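Local atomic coordinates of extracellular solute-binding protein, family 1 (Bifidobacterium longum subsp. infantis, PDB entry 6FTH), a protein that probably captures human milk oligosaccharides outside the cell and delivers them to an ABC transporter for uptake. Residues Ser31-Lys36 and Gln63-Asp68; Arg37-Lys42 and Gly398-Pro403; Ser87-Phe92 and Ala338-Leu343; Val367-Gly372 and Pro403-Arg408; Gly375-Asp380 and Asp391-Ala396. One frame throughout, in Å; residues are numbered along the deposited sequence.

Interactions 1 and 3 belong to one mixed sheet: strand 29-36 takes strand 59-66 as its parallel neighbour, and strand 86-88 takes 339-343 as its antiparallel one. Interaction 3 is buried and rich in water, interaction 1 partly buried, with aliphatic side chains on one face and an ion pair on the other. Interactions 2, 4 and 5 join loops and helices beyond the sheet. Of these, interaction 4 is buried and mainly backbone, while 2 and 5 are surface contacts; interactions 2 and 4 share Pro403. Salt bridges tie the two regions together: Glu67 of interaction 1 with Arg408 of interaction 4, and Arg37 of interaction 2 with Asp407 of interaction 4.

Interaction 1: Ser31-Lys36 and Gln63-Asp68; sequences SVLVVK and QEVSED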
# COMPACT_ATOMS: atom_id res chain seq x y z
N SER A 31 -29.33 -5.78 -0.98
CA SER A 31 -28.75 -4.53 -0.48
C SER A 31 -27.23 -4.61 -0.59
O SER A 31 -26.63 -5.65 -0.30
CB SER A 31 -29.16 -4.28 0.97
OG SER A 31 -28.89 -5.39 1.81
N VAL A 32 -26.63 -3.52 -1.06
CA VAL A 32 -25.19 -3.48 -1.31
C VAL A 32 -24.61 -2.22 -0.67
O VAL A 32 -24.85 -1.10 -1.14
CB VAL A 32 -24.87 -3.51 -2.81
CG1 VAL A 32 -23.36 -3.57 -3.00
CG2 VAL A 32 -25.52 -4.70 -3.48
N LEU A 33 -23.83 -2.41 0.39
CA LEU A 33 -23.06 -1.31 0.96
C LEU A 33 -21.76 -1.18 0.17
O LEU A 33 -21.05 -2.17 -0.03
CB LEU A 33 -22.74 -1.58 2.43
CG LEU A 33 -21.72 -0.64 3.07
CD1 LEU A 33 -22.26 0.77 3.18
CD2 LEU A 33 -21.30 -1.18 4.45
N VAL A 34 -21.46 0.04 -0.28
CA VAL A 34 -20.20 0.31 -0.97
C VAL A 34 -19.51 1.46 -0.25
O VAL A 34 -20.05 2.56 -0.17
CB VAL A 34 -20.40 0.68 -2.45
CG1 VAL A 34 -19.04 0.79 -3.15
CG2 VAL A 34 -21.33 -0.30 -3.15
N VAL A 35 -18.32 1.18 0.26
CA VAL A 35 -17.45 2.20 0.83
C VAL A 35 -16.69 2.81 -0.34
O VAL A 35 -16.04 2.09 -1.11
CB VAL A 35 -16.49 1.59 1.87
CG1 VAL A 35 -15.62 2.66 2.50
CG2 VAL A 35 -17.27 0.81 2.94
N LYS A 36 -16.83 4.12 -0.52
CA LYS A 36 -16.44 4.81 -1.74
C LYS A 36 -15.08 5.50 -1.64
O LYS A 36 -14.74 6.14 -0.63
CB LYS A 36 -17.49 5.86 -2.10
CG LYS A 36 -18.87 5.30 -2.45
CD LYS A 36 -18.96 4.53 -3.80
CE LYS A 36 -18.71 5.41 -5.01
NZ LYS A 36 -19.59 6.64 -4.97
N GLN A 63 -26.15 1.42 -0.96
CA GLN A 63 -25.89 2.28 0.18
C GLN A 63 -24.43 2.68 0.10
O GLN A 63 -23.55 1.81 0.08
CB GLN A 63 -26.15 1.53 1.49
CG GLN A 63 -25.93 2.38 2.73
CD GLN A 63 -26.02 1.58 4.01
OE1 GLN A 63 -26.50 0.44 4.02
NE2 GLN A 63 -25.54 2.17 5.11
N GLU A 64 -24.15 3.97 0.04
CA GLU A 64 -22.79 4.46 -0.10
C GLU A 64 -22.35 5.18 1.17
O GLU A 64 -23.14 5.89 1.80
CB GLU A 64 -22.70 5.43 -1.28
CG GLU A 64 -23.01 4.77 -2.59
CD GLU A 64 -23.10 5.78 -3.72
OE1 GLU A 64 -22.13 5.95 -4.46
OE2 GLU A 64 -24.16 6.44 -3.82
N VAL A 65 -21.09 4.98 1.53
CA VAL A 65 -20.48 5.66 2.67
C VAL A 65 -19.05 6.04 2.31
O VAL A 65 -18.37 5.33 1.56
CB VAL A 65 -20.50 4.77 3.92
CG1 VAL A 65 -21.93 4.36 4.25
CG2 VAL A 65 -19.63 3.54 3.73
N SER A 66 -18.58 7.16 2.85
CA SER A 66 -17.20 7.56 2.65
C SER A 66 -16.27 6.67 3.48
O SER A 66 -16.68 6.00 4.43
CB SER A 66 -16.97 9.01 3.06
OG SER A 66 -17.06 9.14 4.48
N GLU A 67 -14.99 6.68 3.09
CA GLU A 67 -14.00 5.93 3.85
C GLU A 67 -13.86 6.47 5.26
O GLU A 67 -13.77 5.70 6.22
CB GLU A 67 -12.67 5.96 3.09
CG GLU A 67 -12.70 5.06 1.84
CD GLU A 67 -11.47 5.16 0.97
OE1 GLU A 67 -10.71 6.16 1.00
OE2 GLU A 67 -11.28 4.19 0.20
N ASP A 68 -13.90 7.80 5.42
CA ASP A 68 -13.77 8.39 6.75
C ASP A 68 -14.97 8.06 7.62
O ASP A 68 -14.81 7.77 8.81
CB ASP A 68 -13.61 9.91 6.64
CG ASP A 68 -12.22 10.33 6.20
OD1 ASP A 68 -11.27 9.54 6.37
OD2 ASP A 68 -12.08 11.45 5.66
O HOH W 1 -14.35 8.44 0.69
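Val32 to Lys36 pair in parallel with Gln63 to Val65 as the two strands of a beta-alpha-beta unit, strand 29-36, helix 47-56 and strand 59-66. The strand axes approach to 4.7 Å at an angle of 27°. Four backbone hydrogen bonds alternate in direction: Gln63 N to Val32 O, Val34 N to Gln63 O at 2.8 Å, Val65 N to Val34 O, and Lys36 N to Val65 O at 2.9 Å.

The apolar contacts gather on the face carrying Leu33, Val35 and Val65, which Trp70 of helix 67-80 covers. Leu33 CD1 lies 3.8 Å from Val65 CG1, the two side chains crossing at about a right angle, while Val35 CG2 meets Val65 CG2 at 3.7 Å.

On the other face the contact is ionic. Bends at chi2, chi3 and chi4 curl the Lys36 chain back over Glu64, and its NZ meets OE1 of Glu64 nearly head-on to the C-O bond at 2.7 Å. Asp41 O also accepts from this ammonium, and Ile43 N donates to the same carboxylate oxygen.

Where strand gives way to helix, one water bridges the segments, donating to Lys36 O at 2.7 Å and accepting from Glu67 N at 3.0 Å.

Interaction 2: Arg37-Lys42 and Gly398-Pro403; sequences RPATDK and GDNLFP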
# COMPACT_ATOMS: atom_id res chain seq x y z
N ARG A 37 -14.32 5.41 -2.72
CA ARG A 37 -13.14 6.24 -2.88
C ARG A 37 -13.55 7.71 -2.97
O ARG A 37 -14.61 8.03 -3.51
CB ARG A 37 -12.47 5.87 -4.20
CG ARG A 37 -11.12 6.48 -4.45
CD ARG A 37 -10.76 6.26 -5.89
NE ARG A 37 -9.42 6.69 -6.23
CZ ARG A 37 -9.08 7.94 -6.54
NH1 ARG A 37 -9.98 8.93 -6.51
NH2 ARG A 37 -7.83 8.22 -6.88
N PRO A 38 -12.72 8.62 -2.47
CA PRO A 38 -12.96 10.03 -2.77
C PRO A 38 -12.98 10.27 -4.27
O PRO A 38 -12.41 9.52 -5.06
CB PRO A 38 -11.78 10.74 -2.11
CG PRO A 38 -11.36 9.84 -1.01
CD PRO A 38 -11.60 8.43 -1.53
N ALA A 39 -13.69 11.33 -4.67
CA ALA A 39 -13.69 11.86 -6.03
C ALA A 39 -14.54 11.04 -6.99
O ALA A 39 -14.47 11.29 -8.21
CB ALA A 39 -12.29 12.01 -6.63
N THR A 40 -15.34 10.11 -6.50
CA THR A 40 -16.23 9.30 -7.32
C THR A 40 -17.63 9.88 -7.34
O THR A 40 -18.10 10.47 -6.35
CB THR A 40 -16.24 7.85 -6.80
OG1 THR A 40 -16.56 7.83 -5.39
CG2 THR A 40 -14.91 7.18 -7.02
N ASP A 41 -18.29 9.75 -8.50
CA ASP A 41 -19.71 10.04 -8.63
C ASP A 41 -20.51 9.03 -7.82
O ASP A 41 -19.99 8.03 -7.31
CB ASP A 41 -20.12 9.96 -10.11
CG ASP A 41 -21.39 10.75 -10.44
OD1 ASP A 41 -22.10 11.21 -9.52
OD2 ASP A 41 -21.66 10.92 -11.65
N LYS A 42 -21.79 9.33 -7.64
CA LYS A 42 -22.69 8.37 -7.04
C LYS A 42 -22.82 7.16 -7.96
O LYS A 42 -22.85 7.30 -9.19
CB LYS A 42 -24.05 9.06 -6.86
CG LYS A 42 -24.93 8.48 -5.78
CD LYS A 42 -25.37 7.09 -6.20
CE LYS A 42 -26.51 6.56 -5.44
NZ LYS A 42 -26.52 5.10 -5.58
N GLY A 398 -10.98 15.43 -11.26
CA GLY A 398 -10.93 16.79 -10.76
C GLY A 398 -12.30 17.32 -10.40
O GLY A 398 -12.44 18.09 -9.45
N ASP A 399 -13.32 16.91 -11.15
CA ASP A 399 -14.71 17.30 -10.90
C ASP A 399 -15.35 16.52 -9.76
O ASP A 399 -16.51 16.78 -9.41
CB ASP A 399 -15.57 17.09 -12.15
CG ASP A 399 -15.22 18.02 -13.31
OD1 ASP A 399 -14.53 19.04 -13.12
OD2 ASP A 399 -15.64 17.71 -14.44
N ASN A 400 -14.62 15.56 -9.18
CA ASN A 400 -15.16 14.66 -8.16
C ASN A 400 -16.34 13.85 -8.68
O ASN A 400 -17.27 13.51 -7.94
CB ASN A 400 -15.49 15.42 -6.87
CG ASN A 400 -14.25 15.91 -6.17
OD1 ASN A 400 -13.29 15.17 -5.99
ND2 ASN A 400 -14.24 17.19 -5.80
N LEU A 401 -16.29 13.50 -9.96
CA LEU A 401 -17.36 12.79 -10.64
C LEU A 401 -16.82 11.58 -11.38
O LEU A 401 -17.30 11.23 -12.46
CB LEU A 401 -18.11 13.72 -11.59
CG LEU A 401 -18.90 14.83 -10.91
CD1 LEU A 401 -19.35 15.87 -11.95
CD2 LEU A 401 -20.09 14.25 -10.17
N PHE A 402 -15.84 10.89 -10.80
CA PHE A 402 -15.28 9.73 -11.48
C PHE A 402 -16.38 8.69 -11.66
O PHE A 402 -17.03 8.32 -10.67
CB PHE A 402 -14.10 9.13 -10.75
CG PHE A 402 -13.36 8.12 -11.59
CD1 PHE A 402 -12.55 8.55 -12.64
CD2 PHE A 402 -13.49 6.77 -11.36
CE1 PHE A 402 -11.88 7.64 -13.44
CE2 PHE A 402 -12.82 5.85 -12.17
CZ PHE A 402 -12.01 6.29 -13.21
N PRO A 403 -16.61 8.17 -12.90
CA PRO A 403 -17.74 7.26 -13.14
C PRO A 403 -17.39 5.79 -12.93
O PRO A 403 -17.86 4.91 -13.65
CB PRO A 403 -18.07 7.53 -14.61
CG PRO A 403 -16.69 7.74 -15.21
CD PRO A 403 -15.94 8.55 -14.16
O HOH W 2 -20.04 9.91 -13.51
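Ala39 and Phe402 are joined by backbone where two loops meet: a type II turn, Arg37 to Thr40, lies against the chain leaving helix 390-398, which ends in a Schellman motif at Asn400. Phe402 N donates to Ala39 O at 3.0 Å, in the carbonyl plane and on a lone pair. In return Asp41 N donates to Phe402 O at 2.9 Å, and together the two bonds form a single isolated bridge around Thr40 and Phe402.

The side chains are arranged around this bridge. Asn400 directs OD1 at Ala39, 3.4 Å from the methyl carbon CB of Ala39. Phe402 brings its CB to within 3.4 Å of Ala39 O. With CG anti to the backbone nitrogen (chi1 -168°), its ring is carried away from the turn, to meet Tyr393 edge-to-face.

Asp41 and Leu401 meet at a slant, the Leu401 methyl CD2 lying 3.7 Å from Asp41 OD1. Asp41 OD1 accepts from Lys42 N, on its anti side and 32° out of the carboxylate plane, and from Asn45 ND2. Within the turn, Thr40 OG1 donates to Arg37 O at 2.7 Å.

A water spans the two segments, donating to Asp41 OD2 at 2.7 Å and, at 3.2 Å, to Leu401 O.

Interaction 3: Ser87-Phe92 and Ala338-Leu343; sequences SLHAFF and ADRFSL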
# COMPACT_ATOMS: atom_id res chain seq x y z
N SER A 87 -21.36 -6.31 0.98
CA SER A 87 -20.59 -5.12 1.30
C SER A 87 -19.29 -5.14 0.51
O SER A 87 -18.58 -6.16 0.46
CB SER A 87 -20.31 -5.05 2.80
OG SER A 87 -21.52 -5.21 3.54
N LEU A 88 -18.96 -3.99 -0.09
CA LEU A 88 -17.78 -3.81 -0.92
C LEU A 88 -16.82 -2.82 -0.26
O LEU A 88 -17.24 -1.70 0.10
CB LEU A 88 -18.16 -3.28 -2.30
CG LEU A 88 -19.26 -4.03 -3.07
CD1 LEU A 88 -19.39 -3.40 -4.46
CD2 LEU A 88 -19.02 -5.57 -3.17
N HIS A 89 -15.54 -3.19 -0.12
CA HIS A 89 -14.52 -2.30 0.44
C HIS A 89 -14.81 -1.99 1.91
O HIS A 89 -14.50 -0.90 2.42
CB HIS A 89 -14.35 -1.02 -0.42
CG HIS A 89 -13.26 -0.08 0.03
ND1 HIS A 89 -12.11 -0.49 0.67
CD2 HIS A 89 -13.15 1.27 -0.08
CE1 HIS A 89 -11.35 0.55 0.94
NE2 HIS A 89 -11.96 1.63 0.50
N ALA A 90 -15.41 -2.96 2.59
CA ALA A 90 -15.90 -2.77 3.95
C ALA A 90 -15.19 -3.64 4.97
O ALA A 90 -14.76 -3.13 6.02
CB ALA A 90 -17.41 -3.02 3.98
N PHE A 91 -15.08 -4.95 4.72
CA PHE A 91 -14.62 -5.92 5.70
C PHE A 91 -13.39 -6.67 5.23
O PHE A 91 -13.36 -7.25 4.13
CB PHE A 91 -15.73 -6.91 6.04
CG PHE A 91 -16.97 -6.25 6.56
CD1 PHE A 91 -16.95 -5.60 7.78
CD2 PHE A 91 -18.15 -6.30 5.86
CE1 PHE A 91 -18.09 -4.96 8.25
CE2 PHE A 91 -19.29 -5.68 6.33
CZ PHE A 91 -19.26 -5.02 7.54
N PHE A 92 -12.37 -6.67 6.07
CA PHE A 92 -11.17 -7.45 5.83
C PHE A 92 -11.34 -8.84 6.43
O PHE A 92 -12.20 -9.06 7.29
CB PHE A 92 -9.98 -6.78 6.49
CG PHE A 92 -9.51 -5.57 5.78
CD1 PHE A 92 -10.06 -4.33 6.05
CD2 PHE A 92 -8.52 -5.65 4.81
CE1 PHE A 92 -9.63 -3.20 5.37
CE2 PHE A 92 -8.09 -4.52 4.12
CZ PHE A 92 -8.65 -3.30 4.40
N ALA A 338 -7.71 -6.77 0.07
CA ALA A 338 -8.30 -7.95 0.71
C ALA A 338 -9.72 -7.78 1.21
O ALA A 338 -10.26 -8.71 1.82
CB ALA A 338 -7.43 -8.37 1.88
N ASP A 339 -10.36 -6.63 0.96
CA ASP A 339 -11.62 -6.28 1.61
C ASP A 339 -12.74 -6.00 0.61
O ASP A 339 -13.55 -5.11 0.83
CB ASP A 339 -11.42 -5.05 2.50
CG ASP A 339 -11.13 -3.79 1.71
OD1 ASP A 339 -10.46 -3.85 0.66
OD2 ASP A 339 -11.56 -2.71 2.14
N ARG A 340 -12.83 -6.75 -0.47
CA ARG A 340 -13.59 -6.25 -1.62
C ARG A 340 -14.94 -6.91 -1.88
O ARG A 340 -15.67 -6.45 -2.76
CB ARG A 340 -12.68 -6.21 -2.84
CG ARG A 340 -11.48 -5.29 -2.61
CD ARG A 340 -11.93 -3.84 -2.52
NE ARG A 340 -10.93 -2.90 -2.01
CZ ARG A 340 -10.12 -2.18 -2.77
NH1 ARG A 340 -10.10 -2.33 -4.11
NH2 ARG A 340 -9.28 -1.32 -2.19
N PHE A 341 -15.32 -7.94 -1.14
CA PHE A 341 -16.68 -8.48 -1.25
C PHE A 341 -16.96 -9.40 -0.08
O PHE A 341 -16.25 -10.40 0.11
CB PHE A 341 -16.85 -9.27 -2.55
CG PHE A 341 -18.26 -9.75 -2.81
CD1 PHE A 341 -18.77 -10.87 -2.16
CD2 PHE A 341 -19.08 -9.08 -3.71
CE1 PHE A 341 -20.07 -11.31 -2.40
CE2 PHE A 341 -20.39 -9.51 -3.95
CZ PHE A 341 -20.88 -10.61 -3.27
N SER A 342 -18.00 -9.12 0.70
CA SER A 342 -18.45 -10.04 1.73
C SER A 342 -19.96 -10.14 1.69
O SER A 342 -20.64 -9.15 1.41
CB SER A 342 -18.00 -9.60 3.13
OG SER A 342 -16.59 -9.68 3.30
N LEU A 343 -20.47 -11.34 1.93
CA LEU A 343 -21.89 -11.67 1.84
C LEU A 343 -22.40 -11.98 3.24
O LEU A 343 -21.81 -12.79 3.95
CB LEU A 343 -22.09 -12.91 0.97
CG LEU A 343 -23.49 -13.50 0.78
CD1 LEU A 343 -24.47 -12.48 0.22
CD2 LEU A 343 -23.42 -14.71 -0.14
O HOH W 3 -16.32 -5.72 1.98
O HOH W 4 -22.11 -7.84 3.69
O HOH W 5 -12.42 -1.06 4.14
O HOH W 6 -14.82 -8.05 1.94
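The pairing of strand 86-88 with 339-343 in the mixed sheet supplies this contact, together with the loop after the first strand. Ser87 and Ser342 form an antiparallel hydrogen-bonded pair, with Ser87 N to Ser342 O and Ser342 N to Ser87 O both 3.0 Å. Beyond it lies a classic beta bulge, Arg340 and Phe341 both facing Leu140; Phe341 CD2 packs against Leu88 CD2 at 3.6 Å.

The backbone sets Asp339 CB over the centre of the Phe92 ring, 3.5 Å from its centroid, in a CH-pi contact; chi1 of 68°, with CG between the backbone nitrogen and the carbonyl carbon, then lays the carboxylate along the ring, planes 13° apart. His89 ND1 donates to the syn side of Asp339 OD2 at 2.7 Å, while Arg340 NE forms a salt bridge with Asp339 OD1, 36° out of the carboxylate plane. Arg340 NH1 bonds Asp407 O.

One water links Ser87 O, Ala90 N and Asp339 O; another donates to His89 O and to Asp339 OD2. His89 is held at both nitrogens, ND1 by Asp339 and NE2 by Glu67. With His89 and a water on OD2 and Arg340 on OD1, the buried Asp339 carboxylate is probably stabilised as an anion.

Interaction 4: Val367-Gly372 and Pro403-Arg408; sequences VQQFLG and PGLADR
Gln369 O, in the last turn of helix 363-371, is gripped by two successive backbone amides of the loop 403-408. Leu405 N donates at 2.8 Å, in the carbonyl plane on a lone pair, and Ala406 N at 3.0 Å from a position tilted 28° out of that plane. The CA of Gly404 adds a CA-H...O contact to the same oxygen. One residue on, Ala406 CA points its hydrogen at Phe370 O, 3.4 Å away and nearly straight at 164°.

Phe370 presents an edge to the loop, its CD1 3.5 Å from Ala406 O, which lies near the ring plane; its ring also meets that of Phe409. Gln369 crosses Leu405 at a slant, Gln369 OE1 lying 3.5 Å from Leu405 CD1, and Gln369 NE2 bonds Ser410 O and Tyr365 O.

At the helix end the fit is close. Gly372 leaves the helix with positive phi, and its CA comes to 3.3 Å from Pro403 O in a further CA-H...O contact. Pro403 O also accepts from Trp48 NE1. Both glycines pass where a beta carbon would collide, at Gly404 with Gln369 O itself. The carbonyl at this helix end is thus satisfied by loop amides, which pins the loop through its backbone.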
# COMPACT_ATOMS: atom_id res chain seq x y z
N VAL A 367 -13.37 -4.10 -15.66
CA VAL A 367 -12.78 -2.98 -16.38
C VAL A 367 -13.60 -1.71 -16.19
O VAL A 367 -13.04 -0.64 -15.96
CB VAL A 367 -12.56 -3.32 -17.87
CG1 VAL A 367 -12.12 -2.09 -18.62
CG2 VAL A 367 -11.53 -4.44 -18.01
N GLN A 368 -14.93 -1.83 -16.24
CA GLN A 368 -15.77 -0.64 -16.10
C GLN A 368 -15.76 -0.09 -14.67
O GLN A 368 -15.79 1.13 -14.47
CB GLN A 368 -17.19 -0.92 -16.58
CG GLN A 368 -17.28 -1.08 -18.09
CD GLN A 368 -18.71 -1.19 -18.56
OE1 GLN A 368 -19.31 -0.19 -18.99
NE2 GLN A 368 -19.29 -2.38 -18.44
N GLN A 369 -15.67 -0.94 -13.65
CA GLN A 369 -15.50 -0.38 -12.31
C GLN A 369 -14.19 0.39 -12.21
O GLN A 369 -14.12 1.44 -11.58
CB GLN A 369 -15.47 -1.48 -11.25
CG GLN A 369 -16.72 -2.22 -10.98
CD GLN A 369 -16.43 -3.32 -10.00
OE1 GLN A 369 -16.23 -3.05 -8.81
NE2 GLN A 369 -16.30 -4.54 -10.50
N PHE A 370 -13.13 -0.17 -12.76
CA PHE A 370 -11.80 0.37 -12.55
C PHE A 370 -11.61 1.66 -13.35
O PHE A 370 -11.02 2.62 -12.85
CB PHE A 370 -10.76 -0.70 -12.92
CG PHE A 370 -9.33 -0.32 -12.66
CD1 PHE A 370 -8.88 0.03 -11.40
CD2 PHE A 370 -8.40 -0.35 -13.70
CE1 PHE A 370 -7.56 0.40 -11.18
CE2 PHE A 370 -7.08 -0.00 -13.48
CZ PHE A 370 -6.66 0.37 -12.23
N LEU A 371 -12.12 1.70 -14.59
CA LEU A 371 -11.90 2.79 -15.53
C LEU A 371 -13.16 3.57 -15.89
O LEU A 371 -13.08 4.52 -16.68
CB LEU A 371 -11.28 2.24 -16.83
CG LEU A 371 -9.97 1.48 -16.63
CD1 LEU A 371 -9.49 0.85 -17.94
CD2 LEU A 371 -8.91 2.38 -16.05
N GLY A 372 -14.31 3.18 -15.37
CA GLY A 372 -15.58 3.81 -15.70
C GLY A 372 -16.28 3.12 -16.87
O GLY A 372 -15.74 2.24 -17.54
N PRO A 403 -16.61 8.17 -12.90
CA PRO A 403 -17.74 7.26 -13.14
C PRO A 403 -17.39 5.79 -12.93
O PRO A 403 -17.86 4.91 -13.65
CB PRO A 403 -18.07 7.53 -14.61
CG PRO A 403 -16.69 7.74 -15.21
CD PRO A 403 -15.94 8.55 -14.16
N GLY A 404 -16.64 5.54 -11.87
CA GLY A 404 -16.35 4.19 -11.45
C GLY A 404 -15.84 4.19 -10.03
O GLY A 404 -15.86 5.20 -9.34
N LEU A 405 -15.40 3.01 -9.60
CA LEU A 405 -14.86 2.86 -8.26
C LEU A 405 -13.34 2.97 -8.22
O LEU A 405 -12.78 3.12 -7.13
CB LEU A 405 -15.28 1.50 -7.71
CG LEU A 405 -16.80 1.21 -7.74
CD1 LEU A 405 -17.14 -0.12 -7.13
CD2 LEU A 405 -17.58 2.31 -7.02
N ALA A 406 -12.68 2.92 -9.37
CA ALA A 406 -11.22 3.09 -9.51
C ALA A 406 -10.50 2.02 -8.69
O ALA A 406 -10.96 0.86 -8.67
CB ALA A 406 -10.81 4.52 -9.23
N ASP A 407 -9.41 2.38 -8.01
CA ASP A 407 -8.60 1.39 -7.31
C ASP A 407 -9.33 0.76 -6.13
O ASP A 407 -8.87 -0.26 -5.62
CB ASP A 407 -7.28 2.02 -6.87
CG ASP A 407 -7.49 3.17 -5.92
OD1 ASP A 407 -8.10 4.17 -6.34
OD2 ASP A 407 -7.11 3.02 -4.75
N ARG A 408 -10.45 1.33 -5.70
CA ARG A 408 -11.25 0.74 -4.63
C ARG A 408 -12.21 -0.36 -5.11
O ARG A 408 -12.99 -0.88 -4.32
CB ARG A 408 -12.04 1.84 -3.92
CG ARG A 408 -11.36 2.48 -2.73
CD ARG A 408 -10.05 3.18 -3.06
NE ARG A 408 -9.75 4.17 -2.01
CZ ARG A 408 -8.76 5.06 -2.06
NH1 ARG A 408 -7.91 5.09 -3.07
NH2 ARG A 408 -8.62 5.94 -1.07

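Interaction 5: Gly375-Asp380 and Asp391-Ala396; sequences GNLVTD and DKYTKA
Leu377 and Tyr393 have the nearest CA atoms, 5.9 Å apart, where the loop running into strand 378-382 passes beside helix 390-398. Side chains, with one lysine-to-carbonyl bond, make the contact.

Leu377 is wedged against the helix by both of its methyls. Leu377 CD2 presses on Lys392 CG at 3.5 Å, tighter than usual van der Waals contact. Leu377 CD1 lies 3.9 Å from Tyr393 CD2, the two side chains crossing at about a right angle. The methyl of Ala396 is a more distant neighbour of the same CD1. Pro403 and Phe402 also touch Leu377.

Lys392 supplies the polar link. Its CG stands anti to the backbone nitrogen (chi1 -167°) and the chain stays extended to its tip, which carries the ammonium over the loop. Lys392 NZ donates to Asn376 O at 2.8 Å, approaching from above the carbonyl plane, 39° out of it, and not on a lone pair. Asn376 lies across this arm at about a right angle, its OD1 3.5 Å from Lys392 CE.

At its start the loop folds back on itself, Gly375 N donating to Val378 O at 2.8 Å. Strand 378-382 then pairs antiparallel with strand 385-388, so the arrangement is that of a beta hairpin whose following helix returns to pack on the entry to its first strand.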
# COMPACT_ATOMS: atom_id res chain seq x y z
N GLY A 375 -17.50 3.82 -23.24
CA GLY A 375 -18.01 4.97 -23.96
C GLY A 375 -17.95 6.27 -23.20
O GLY A 375 -18.21 7.33 -23.79
N ASN A 376 -17.64 6.24 -21.90
CA ASN A 376 -17.47 7.47 -21.14
C ASN A 376 -15.99 7.82 -21.16
O ASN A 376 -15.56 8.65 -21.97
CB ASN A 376 -18.05 7.29 -19.74
CG ASN A 376 -18.01 8.55 -18.91
OD1 ASN A 376 -17.18 9.44 -19.15
ND2 ASN A 376 -18.87 8.63 -17.91
N LEU A 377 -15.18 7.14 -20.34
CA LEU A 377 -13.74 7.36 -20.32
C LEU A 377 -12.96 6.28 -21.04
O LEU A 377 -11.77 6.49 -21.31
CB LEU A 377 -13.20 7.37 -18.88
CG LEU A 377 -13.85 8.33 -17.89
CD1 LEU A 377 -13.12 8.23 -16.55
CD2 LEU A 377 -13.78 9.74 -18.44
N VAL A 378 -13.56 5.13 -21.32
CA VAL A 378 -12.79 3.99 -21.80
C VAL A 378 -13.50 3.39 -23.00
O VAL A 378 -14.74 3.28 -23.03
CB VAL A 378 -12.57 2.94 -20.68
CG1 VAL A 378 -13.88 2.45 -20.15
CG2 VAL A 378 -11.71 1.77 -21.19
N THR A 379 -12.72 3.03 -24.01
CA THR A 379 -13.21 2.39 -25.22
C THR A 379 -12.82 0.92 -25.20
O THR A 379 -11.67 0.58 -24.92
CB THR A 379 -12.60 3.07 -26.44
OG1 THR A 379 -13.09 4.43 -26.52
CG2 THR A 379 -13.00 2.36 -27.72
N ASP A 380 -13.79 0.05 -25.47
CA ASP A 380 -13.54 -1.38 -25.68
C ASP A 380 -13.11 -1.57 -27.12
O ASP A 380 -13.92 -1.45 -28.04
CB ASP A 380 -14.81 -2.17 -25.37
CG ASP A 380 -14.63 -3.67 -25.54
OD1 ASP A 380 -13.55 -4.11 -25.99
OD2 ASP A 380 -15.57 -4.42 -25.22
N ASP A 391 -7.20 12.72 -20.80
CA ASP A 391 -7.59 14.05 -20.34
C ASP A 391 -8.98 14.04 -19.74
O ASP A 391 -9.25 14.76 -18.76
CB ASP A 391 -7.52 15.04 -21.49
CG ASP A 391 -6.11 15.30 -21.95
OD1 ASP A 391 -5.16 15.00 -21.17
OD2 ASP A 391 -5.94 15.82 -23.07
N LYS A 392 -9.88 13.25 -20.30
CA LYS A 392 -11.24 13.17 -19.78
C LYS A 392 -11.26 12.50 -18.41
O LYS A 392 -12.02 12.89 -17.52
CB LYS A 392 -12.11 12.40 -20.76
CG LYS A 392 -13.61 12.53 -20.48
CD LYS A 392 -14.44 11.93 -21.61
CE LYS A 392 -15.93 11.93 -21.30
NZ LYS A 392 -16.71 11.19 -22.36
N TYR A 393 -10.42 11.48 -18.24
CA TYR A 393 -10.29 10.80 -16.95
C TYR A 393 -9.85 11.78 -15.87
O TYR A 393 -10.45 11.84 -14.79
CB TYR A 393 -9.28 9.66 -17.13
CG TYR A 393 -8.98 8.80 -15.93
CD1 TYR A 393 -8.29 9.31 -14.84
CD2 TYR A 393 -9.34 7.46 -15.92
CE1 TYR A 393 -8.00 8.52 -13.76
CE2 TYR A 393 -9.05 6.65 -14.84
CZ TYR A 393 -8.38 7.19 -13.77
OH TYR A 393 -8.08 6.41 -12.67
N THR A 394 -8.78 12.53 -16.12
CA THR A 394 -8.30 13.47 -15.11
C THR A 394 -9.33 14.54 -14.80
O THR A 394 -9.50 14.94 -13.64
CB THR A 394 -6.98 14.09 -15.53
OG1 THR A 394 -7.13 14.73 -16.80
CG2 THR A 394 -5.92 13.03 -15.68
N LYS A 395 -10.06 15.01 -15.82
CA LYS A 395 -11.11 15.98 -15.55
C LYS A 395 -12.21 15.37 -14.68
O LYS A 395 -12.71 16.04 -13.77
CB LYS A 395 -11.68 16.53 -16.86
CG LYS A 395 -12.75 17.59 -16.63
CD LYS A 395 -13.14 18.30 -17.88
CE LYS A 395 -14.04 19.50 -17.54
NZ LYS A 395 -15.31 19.07 -16.89
N ALA A 396 -12.60 14.12 -14.94
CA ALA A 396 -13.64 13.51 -14.11
C ALA A 396 -13.19 13.42 -12.65
O ALA A 396 -13.98 13.68 -11.73
CB ALA A 396 -13.98 12.12 -14.66